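Local atomic coordinates of trehalose-6-phosphate phosphatase (Candida albicans, PDB entry 5DXF), a protein that belongs to glycosyltransferase family 20 and has the two-lobed GT-B architecture, with Rossmann-like alpha/beta domains. Residues Glu351-Trp363 with Ser478-Met490. Residues are numbered along the deposited sequence; the frame is centred on the assembly and turned at random.
Sequences EGFEIFLDMYPEW and SVGVAKTINDALM
The side-chain amide of N486 lies flat over one face of the Y360 ring, the two planes only 3° apart, with N486 CG 3.4 Å from Y360 CE1 and N486 CB also over that face in a CH-pi contact. The W363 indole stands nearly upright to the same amide. At its edge W363 NE1 donates to N486 OD1 over 3.1 Å, a bent bond at 136°, so N486 ties both aromatics to helix 478-489. With its CG anti to the backbone N, N486 reaches the two rings beyond the end of helix 351-359. One face of W363 takes L489 CD1, 3.6 Å from the centroid of the six-membered ring; the sulfur of M490 lies at the edge in a Met-aromatic contact. F356 carries I485 CG2 over the centre of one face, while its edge meets F353 O of its own helix. The F356 side chain is a knob among A482, I485, N486 and L489. In return A482 CB, 3.5 Å from F356 N, fits between G352, I355, F356 and M359. The CA atoms come nearest at G352 and S478, 4.1 Å apart, with F356 and A482 next at 4.2 Å, and V481 CG1 packs on the bare CA of G352. The helix axes cross at -63°, with 7.5 Å between them at closest approach. Within the alpha/beta fold, F353 and F356 rest on strand 367-374, and L357 faces helix 381-398. From the other helix, V481, T484, I485 and A488 reach strands 455-458 and 471-473, so the contact joins this helix to one packed on strand 367-374.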
ATOM      1  N   GLU A 351     -20.782  -8.410  -2.916  1.00 50.32           N
ATOM      2  CA  GLU A 351     -21.581  -9.606  -2.676  1.00 54.73           C
ATOM      3  C   GLU A 351     -22.154  -9.589  -1.262  1.00 47.57           C
ATOM      4  O   GLU A 351     -23.350  -9.833  -1.061  1.00 57.13           O
ATOM      5  CB  GLU A 351     -20.745 -10.866  -2.910  1.00 51.37           C
ATOM      6  CG  GLU A 351     -20.678 -11.280  -4.374  1.00 57.58           C
ATOM      7  CD  GLU A 351     -19.514 -12.199  -4.678  1.00 71.59           C
ATOM      8  OE1 GLU A 351     -19.421 -12.678  -5.829  1.00 64.75           O
ATOM      9  OE2 GLU A 351     -18.688 -12.438  -3.773  1.00 87.26           O
ATOM     10  N   GLY A 352     -21.302  -9.282  -0.291  1.00 42.90           N
ATOM     11  CA  GLY A 352     -21.742  -9.147   1.086  1.00 57.46           C
ATOM     12  C   GLY A 352     -22.801  -8.071   1.239  1.00 53.82           C
ATOM     13  O   GLY A 352     -23.749  -8.225   2.011  1.00 46.39           O
ATOM     14  N   PHE A 353     -22.644  -6.978   0.494  1.00 53.58           N
ATOM     15  CA  PHE A 353     -23.595  -5.872   0.541  1.00 53.21           C
ATOM     16  C   PHE A 353     -24.940  -6.283  -0.034  1.00 52.31           C
ATOM     17  O   PHE A 353     -25.993  -5.939   0.510  1.00 53.33           O
ATOM     18  CB  PHE A 353     -23.053  -4.658  -0.215  1.00 51.90           C
ATOM     19  CG  PHE A 353     -23.991  -3.483  -0.226  1.00 48.23           C
ATOM     20  CD1 PHE A 353     -24.575  -3.034   0.950  1.00 55.30           C
ATOM     21  CD2 PHE A 353     -24.275  -2.816  -1.406  1.00 49.37           C
ATOM     22  CE1 PHE A 353     -25.434  -1.949   0.944  1.00 47.33           C
ATOM     23  CE2 PHE A 353     -25.131  -1.730  -1.416  1.00 41.71           C
ATOM     24  CZ  PHE A 353     -25.711  -1.296  -0.241  1.00 48.98           C
ATOM     25  N   GLU A 354     -24.901  -7.017  -1.140  1.00 43.37           N
ATOM     26  CA  GLU A 354     -26.120  -7.531  -1.744  1.00 48.71           C
ATOM     27  C   GLU A 354     -26.853  -8.457  -0.782  1.00 54.27           C
ATOM     28  O   GLU A 354     -28.054  -8.296  -0.563  1.00 62.85           O
ATOM     29  CB  GLU A 354     -25.813  -8.268  -3.043  1.00 55.71           C
ATOM     30  CG  GLU A 354     -27.040  -8.901  -3.668  1.00 62.01           C
ATOM     31  CD  GLU A 354     -26.735  -9.580  -4.979  1.00 62.48           C
ATOM     32  OE1 GLU A 354     -25.542  -9.831  -5.256  1.00 59.87           O
ATOM     33  OE2 GLU A 354     -27.684  -9.866  -5.740  1.00 63.21           O
ATOM     34  N   ILE A 355     -26.131  -9.424  -0.218  1.00 54.32           N
ATOM     35  CA  ILE A 355     -26.716 -10.322   0.775  1.00 59.34           C
ATOM     36  C   ILE A 355     -27.333  -9.513   1.914  1.00 56.57           C
ATOM     37  O   ILE A 355     -28.435  -9.815   2.375  1.00 54.21           O
ATOM     38  CB  ILE A 355     -25.676 -11.308   1.353  1.00 59.22           C
ATOM     39  CG1 ILE A 355     -25.109 -12.211   0.256  1.00 61.49           C
ATOM     40  CG2 ILE A 355     -26.306 -12.166   2.439  1.00 54.03           C
ATOM     41  CD1 ILE A 355     -26.037 -13.343  -0.146  1.00 67.62           C
ATOM     42  N   PHE A 356     -26.626  -8.471   2.343  1.00 57.41           N
ATOM     43  CA  PHE A 356     -27.099  -7.592   3.410  1.00 58.44           C
ATOM     44  C   PHE A 356     -28.424  -6.935   3.063  1.00 60.53           C
ATOM     45  O   PHE A 356     -29.318  -6.846   3.905  1.00 60.74           O
ATOM     46  CB  PHE A 356     -26.051  -6.521   3.720  1.00 55.89           C
ATOM     47  CG  PHE A 356     -26.576  -5.366   4.531  1.00 59.97           C
ATOM     48  CD1 PHE A 356     -26.803  -5.499   5.891  1.00 63.47           C
ATOM     49  CD2 PHE A 356     -26.825  -4.141   3.932  1.00 58.98           C
ATOM     50  CE1 PHE A 356     -27.281  -4.433   6.638  1.00 60.97           C
ATOM     51  CE2 PHE A 356     -27.301  -3.073   4.674  1.00 61.12           C
ATOM     52  CZ  PHE A 356     -27.527  -3.219   6.027  1.00 59.16           C
ATOM     53  N   LEU A 357     -28.546  -6.469   1.824  1.00 55.61           N
ATOM     54  CA  LEU A 357     -29.792  -5.871   1.364  1.00 57.56           C
ATOM     55  C   LEU A 357     -30.901  -6.914   1.268  1.00 68.03           C
ATOM     56  O   LEU A 357     -32.072  -6.610   1.500  1.00 59.40           O
ATOM     57  CB  LEU A 357     -29.587  -5.184   0.014  1.00 57.03           C
ATOM     58  CG  LEU A 357     -28.719  -3.924   0.054  1.00 53.18           C
ATOM     59  CD1 LEU A 357     -28.623  -3.290  -1.323  1.00 53.90           C
ATOM     60  CD2 LEU A 357     -29.268  -2.931   1.065  1.00 54.40           C
ATOM     61  N   ASP A 358     -30.495  -8.130   0.933  1.00 64.49           N
ATOM     62  CA  ASP A 358     -31.387  -9.268   0.839  1.00 63.76           C
ATOM     63  C   ASP A 358     -32.015  -9.658   2.155  1.00 65.70           C
ATOM     64  O   ASP A 358     -33.197  -9.945   2.224  1.00 71.80           O
ATOM     65  CB  ASP A 358     -30.604 -10.458   0.313  1.00 20.00           C
ATOM     66  CG  ASP A 358     -30.856 -10.717  -1.137  1.00 20.00           C
ATOM     67  OD1 ASP A 358     -31.895 -11.311  -1.453  1.00 20.00           O
ATOM     68  OD2 ASP A 358     -30.017 -10.338  -1.965  1.00 20.00           O
ATOM     69  N   MET A 359     -31.204  -9.664   3.199  1.00 62.58           N
ATOM     70  CA  MET A 359     -31.594 -10.147   4.520  1.00 62.73           C
ATOM     71  C   MET A 359     -32.384  -9.130   5.338  1.00 70.66           C
ATOM     72  O   MET A 359     -33.262  -9.504   6.114  1.00 72.27           O
ATOM     73  CB  MET A 359     -30.352 -10.569   5.307  1.00 71.82           C
ATOM     74  CG  MET A 359     -29.651 -11.797   4.753  1.00 67.62           C
ATOM     75  SD  MET A 359     -28.117 -12.160   5.628  1.00 69.37           S
ATOM     76  CE  MET A 359     -28.699 -12.264   7.318  1.00 63.03           C
ATOM     77  N   TYR A 360     -32.070  -7.850   5.169  1.00 67.70           N
ATOM     78  CA  TYR A 360     -32.671  -6.814   6.003  1.00 70.35           C
ATOM     79  C   TYR A 360     -33.465  -5.793   5.194  1.00 71.38           C
ATOM     80  O   TYR A 360     -32.892  -4.864   4.625  1.00 70.83           O
ATOM     81  CB  TYR A 360     -31.586  -6.106   6.819  1.00 65.17           C
ATOM     82  CG  TYR A 360     -30.717  -7.056   7.610  1.00 70.74           C
ATOM     83  CD1 TYR A 360     -31.128  -7.533   8.848  1.00 66.24           C
ATOM     84  CD2 TYR A 360     -29.491  -7.482   7.116  1.00 69.85           C
ATOM     85  CE1 TYR A 360     -30.339  -8.406   9.574  1.00 70.89           C
ATOM     86  CE2 TYR A 360     -28.695  -8.354   7.834  1.00 69.02           C
ATOM     87  CZ  TYR A 360     -29.124  -8.812   9.062  1.00 71.76           C
ATOM     88  OH  TYR A 360     -28.334  -9.679   9.781  1.00 68.09           O
ATOM     89  N   PRO A 361     -34.795  -5.966   5.149  1.00 70.11           N
ATOM     90  CA  PRO A 361     -35.714  -5.025   4.501  1.00 68.75           C
ATOM     91  C   PRO A 361     -35.708  -3.663   5.186  1.00 69.18           C
ATOM     92  O   PRO A 361     -36.067  -2.656   4.576  1.00 69.27           O
ATOM     93  CB  PRO A 361     -37.082  -5.699   4.652  1.00 69.68           C
ATOM     94  CG  PRO A 361     -36.782  -7.136   4.912  1.00 69.91           C
ATOM     95  CD  PRO A 361     -35.502  -7.144   5.680  1.00 69.98           C
ATOM     96  N   GLU A 362     -35.306  -3.649   6.452  1.00 73.57           N
ATOM     97  CA  GLU A 362     -35.241  -2.430   7.248  1.00 77.45           C
ATOM     98  C   GLU A 362     -34.226  -1.432   6.700  1.00 77.93           C
ATOM     99  O   GLU A 362     -34.403  -0.220   6.826  1.00 73.22           O
ATOM    100  CB  GLU A 362     -34.891  -2.779   8.695  1.00 74.22           C
ATOM    101  CG  GLU A 362     -33.806  -3.839   8.801  1.00 75.46           C
ATOM    102  CD  GLU A 362     -33.379  -4.109  10.228  1.00 82.16           C
ATOM    103  OE1 GLU A 362     -33.502  -3.197  11.071  1.00 85.27           O
ATOM    104  OE2 GLU A 362     -32.921  -5.238  10.505  1.00 82.46           O
ATOM    105  N   TRP A 363     -33.164  -1.948   6.091  1.00 77.18           N
ATOM    106  CA  TRP A 363     -32.069  -1.107   5.625  1.00 75.34           C
ATOM    107  C   TRP A 363     -32.163  -0.781   4.137  1.00 68.78           C
ATOM    108  O   TRP A 363     -31.367  -0.001   3.616  1.00 60.81           O
ATOM    109  CB  TRP A 363     -30.729  -1.774   5.931  1.00 67.33           C
ATOM    110  CG  TRP A 363     -30.411  -1.808   7.393  1.00 73.84           C
ATOM    111  CD1 TRP A 363     -30.486  -2.888   8.223  1.00 75.39           C
ATOM    112  CD2 TRP A 363     -29.980  -0.707   8.202  1.00 80.62           C
ATOM    113  NE1 TRP A 363     -30.120  -2.529   9.498  1.00 77.85           N
ATOM    114  CE2 TRP A 363     -29.807  -1.196   9.512  1.00 78.31           C
ATOM    115  CE3 TRP A 363     -29.724   0.642   7.948  1.00 75.06           C
ATOM    116  CZ2 TRP A 363     -29.386  -0.383  10.561  1.00 78.10           C
ATOM    117  CZ3 TRP A 363     -29.306   1.447   8.990  1.00 72.44           C
ATOM    118  CH2 TRP A 363     -29.142   0.933  10.281  1.00 77.59           C
ATOM    119  N   SER A 478     -19.890 -14.056   2.613  1.00 61.77           N
ATOM    120  CA  SER A 478     -20.761 -12.936   2.318  1.00 63.23           C
ATOM    121  C   SER A 478     -21.909 -12.800   3.291  1.00 60.41           C
ATOM    122  O   SER A 478     -22.267 -11.700   3.685  1.00 61.84           O
ATOM    123  CB  SER A 478     -21.276 -13.045   0.894  1.00 60.68           C
ATOM    124  OG  SER A 478     -20.187 -13.116   0.000  1.00 68.99           O
ATOM    125  N   VAL A 479     -22.487 -13.925   3.669  1.00 55.16           N
ATOM    126  CA  VAL A 479     -23.584 -13.922   4.605  1.00 55.43           C
ATOM    127  C   VAL A 479     -23.113 -13.375   5.946  1.00 61.16           C
ATOM    128  O   VAL A 479     -23.830 -12.646   6.607  1.00 61.03           O
ATOM    129  CB  VAL A 479     -24.196 -15.321   4.724  1.00 20.00           C
ATOM    130  CG1 VAL A 479     -23.110 -16.375   4.721  1.00 20.00           C
ATOM    131  CG2 VAL A 479     -25.090 -15.431   5.940  1.00 20.00           C
ATOM    132  N   GLY A 480     -21.901 -13.742   6.337  1.00 58.30           N
ATOM    133  CA  GLY A 480     -21.273 -13.207   7.526  1.00 55.84           C
ATOM    134  C   GLY A 480     -21.002 -11.724   7.461  1.00 55.12           C
ATOM    135  O   GLY A 480     -21.203 -11.011   8.424  1.00 56.16           O
ATOM    136  N   VAL A 481     -20.538 -11.268   6.308  1.00 60.09           N
ATOM    137  CA  VAL A 481     -20.317  -9.851   6.035  1.00 57.81           C
ATOM    138  C   VAL A 481     -21.613  -9.068   6.228  1.00 54.01           C
ATOM    139  O   VAL A 481     -21.621  -7.995   6.833  1.00 55.57           O
ATOM    140  CB  VAL A 481     -19.782  -9.625   4.606  1.00 54.90           C
ATOM    141  CG1 VAL A 481     -19.859  -8.154   4.226  1.00 49.12           C
ATOM    142  CG2 VAL A 481     -18.353 -10.137   4.483  1.00 55.12           C
ATOM    143  N   ALA A 482     -22.707  -9.624   5.718  1.00 49.77           N
ATOM    144  CA  ALA A 482     -24.032  -9.030   5.870  1.00 56.00           C
ATOM    145  C   ALA A 482     -24.415  -8.873   7.339  1.00 60.75           C
ATOM    146  O   ALA A 482     -24.733  -7.763   7.800  1.00 60.88           O
ATOM    147  CB  ALA A 482     -25.062  -9.875   5.146  1.00 58.86           C
ATOM    148  N   LYS A 483     -24.383  -9.990   8.064  1.00 63.00           N
ATOM    149  CA  LYS A 483     -24.672  -9.998   9.497  1.00 71.59           C
ATOM    150  C   LYS A 483     -23.831  -8.964  10.246  1.00 63.62           C
ATOM    151  O   LYS A 483     -24.337  -8.237  11.106  1.00 61.28           O
ATOM    152  CB  LYS A 483     -24.427 -11.392  10.081  1.00 68.18           C
ATOM    153  CG  LYS A 483     -25.479 -12.433   9.719  1.00 77.86           C
ATOM    154  CD  LYS A 483     -24.953 -13.840   9.973  1.00 69.92           C
ATOM    155  CE  LYS A 483     -26.060 -14.784  10.408  1.00 79.72           C
ATOM    156  NZ  LYS A 483     -27.158 -14.863   9.406  1.00 81.81           N
ATOM    157  N   THR A 484     -22.549  -8.898   9.901  1.00 58.09           N
ATOM    158  CA  THR A 484     -21.613  -7.980  10.540  1.00 58.64           C
ATOM    159  C   THR A 484     -21.972  -6.527  10.260  1.00 63.93           C
ATOM    160  O   THR A 484     -21.897  -5.686  11.151  1.00 68.48           O
ATOM    161  CB  THR A 484     -20.169  -8.233  10.077  1.00 51.13           C
ATOM    162  OG1 THR A 484     -19.848  -9.622  10.230  1.00 58.45           O
ATOM    163  CG2 THR A 484     -19.197  -7.402  10.894  1.00 52.63           C
ATOM    164  N   ILE A 485     -22.353  -6.237   9.021  1.00 59.90           N
ATOM    165  CA  ILE A 485     -22.762  -4.889   8.640  1.00 58.37           C
ATOM    166  C   ILE A 485     -23.995  -4.465   9.437  1.00 60.09           C
ATOM    167  O   ILE A 485     -24.044  -3.355   9.982  1.00 59.28           O
ATOM    168  CB  ILE A 485     -23.048  -4.797   7.126  1.00 60.05           C
ATOM    169  CG1 ILE A 485     -21.739  -4.855   6.332  1.00 51.30           C
ATOM    170  CG2 ILE A 485     -23.799  -3.522   6.794  1.00 58.05           C
ATOM    171  CD1 ILE A 485     -21.938  -5.104   4.853  1.00 44.10           C
ATOM    172  N   ASN A 486     -24.980  -5.358   9.517  1.00 63.52           N
ATOM    173  CA  ASN A 486     -26.159  -5.089  10.336  1.00 64.20           C
ATOM    174  C   ASN A 486     -25.787  -4.826  11.797  1.00 64.07           C
ATOM    175  O   ASN A 486     -26.307  -3.895  12.417  1.00 61.64           O
ATOM    176  CB  ASN A 486     -27.158  -6.245  10.251  1.00 67.40           C
ATOM    177  CG  ASN A 486     -28.402  -6.004  11.091  1.00 70.17           C
ATOM    178  OD1 ASN A 486     -29.275  -5.221  10.715  1.00 74.85           O
ATOM    179  ND2 ASN A 486     -28.487  -6.677  12.233  1.00 78.43           N
ATOM    180  N   ASP A 487     -24.885  -5.642  12.336  1.00 68.20           N
ATOM    181  CA  ASP A 487     -24.439  -5.492  13.720  1.00 66.58           C
ATOM    182  C   ASP A 487     -23.739  -4.158  13.966  1.00 65.86           C
ATOM    183  O   ASP A 487     -23.957  -3.516  14.992  1.00 65.59           O
ATOM    184  CB  ASP A 487     -23.498  -6.632  14.106  1.00 64.11           C
ATOM    185  CG  ASP A 487     -24.232  -7.927  14.382  1.00 62.95           C
ATOM    186  OD1 ASP A 487     -25.450  -7.997  14.117  1.00 68.63           O
ATOM    187  OD2 ASP A 487     -23.584  -8.883  14.859  1.00 82.66           O
ATOM    188  N   ALA A 488     -22.895  -3.755  13.022  1.00 64.17           N
ATOM    189  CA  ALA A 488     -22.110  -2.535  13.154  1.00 65.17           C
ATOM    190  C   ALA A 488     -22.985  -1.297  13.022  1.00 65.05           C
ATOM    191  O   ALA A 488     -22.755  -0.293  13.697  1.00 69.08           O
ATOM    192  CB  ALA A 488     -20.999  -2.507  12.121  1.00 59.03           C
ATOM    193  N   LEU A 489     -23.987  -1.370  12.152  1.00 63.31           N
ATOM    194  CA  LEU A 489     -24.912  -0.256  11.991  1.00 64.45           C
ATOM    195  C   LEU A 489     -25.785  -0.068  13.231  1.00 73.51           C
ATOM    196  O   LEU A 489     -26.249   1.038  13.511  1.00 67.43           O
ATOM    197  CB  LEU A 489     -25.795  -0.458  10.760  1.00 72.28           C
ATOM    198  CG  LEU A 489     -25.109  -0.322   9.401  1.00 66.69           C
ATOM    199  CD1 LEU A 489     -26.139  -0.362   8.284  1.00 63.61           C
ATOM    200  CD2 LEU A 489     -24.292   0.958   9.339  1.00 59.38           C
ATOM    201  N   MET A 490     -26.000  -1.148  13.976  1.00 68.78           N
ATOM    202  CA  MET A 490     -26.887  -1.112  15.134  1.00 65.00           C
ATOM    203  C   MET A 490     -26.144  -0.998  16.461  1.00 73.51           C
ATOM    204  O   MET A 490     -26.741  -1.167  17.526  1.00 78.91           O
ATOM    205  CB  MET A 490     -27.778  -2.356  15.157  1.00 68.02           C
ATOM    206  CG  MET A 490     -28.906  -2.333  14.141  1.00 72.86           C
ATOM    207  SD  MET A 490     -29.873  -0.812  14.226  1.00 80.44           S
ATOM    208  CE  MET A 490     -31.354  -1.303  13.349  1.00 87.58           C
TER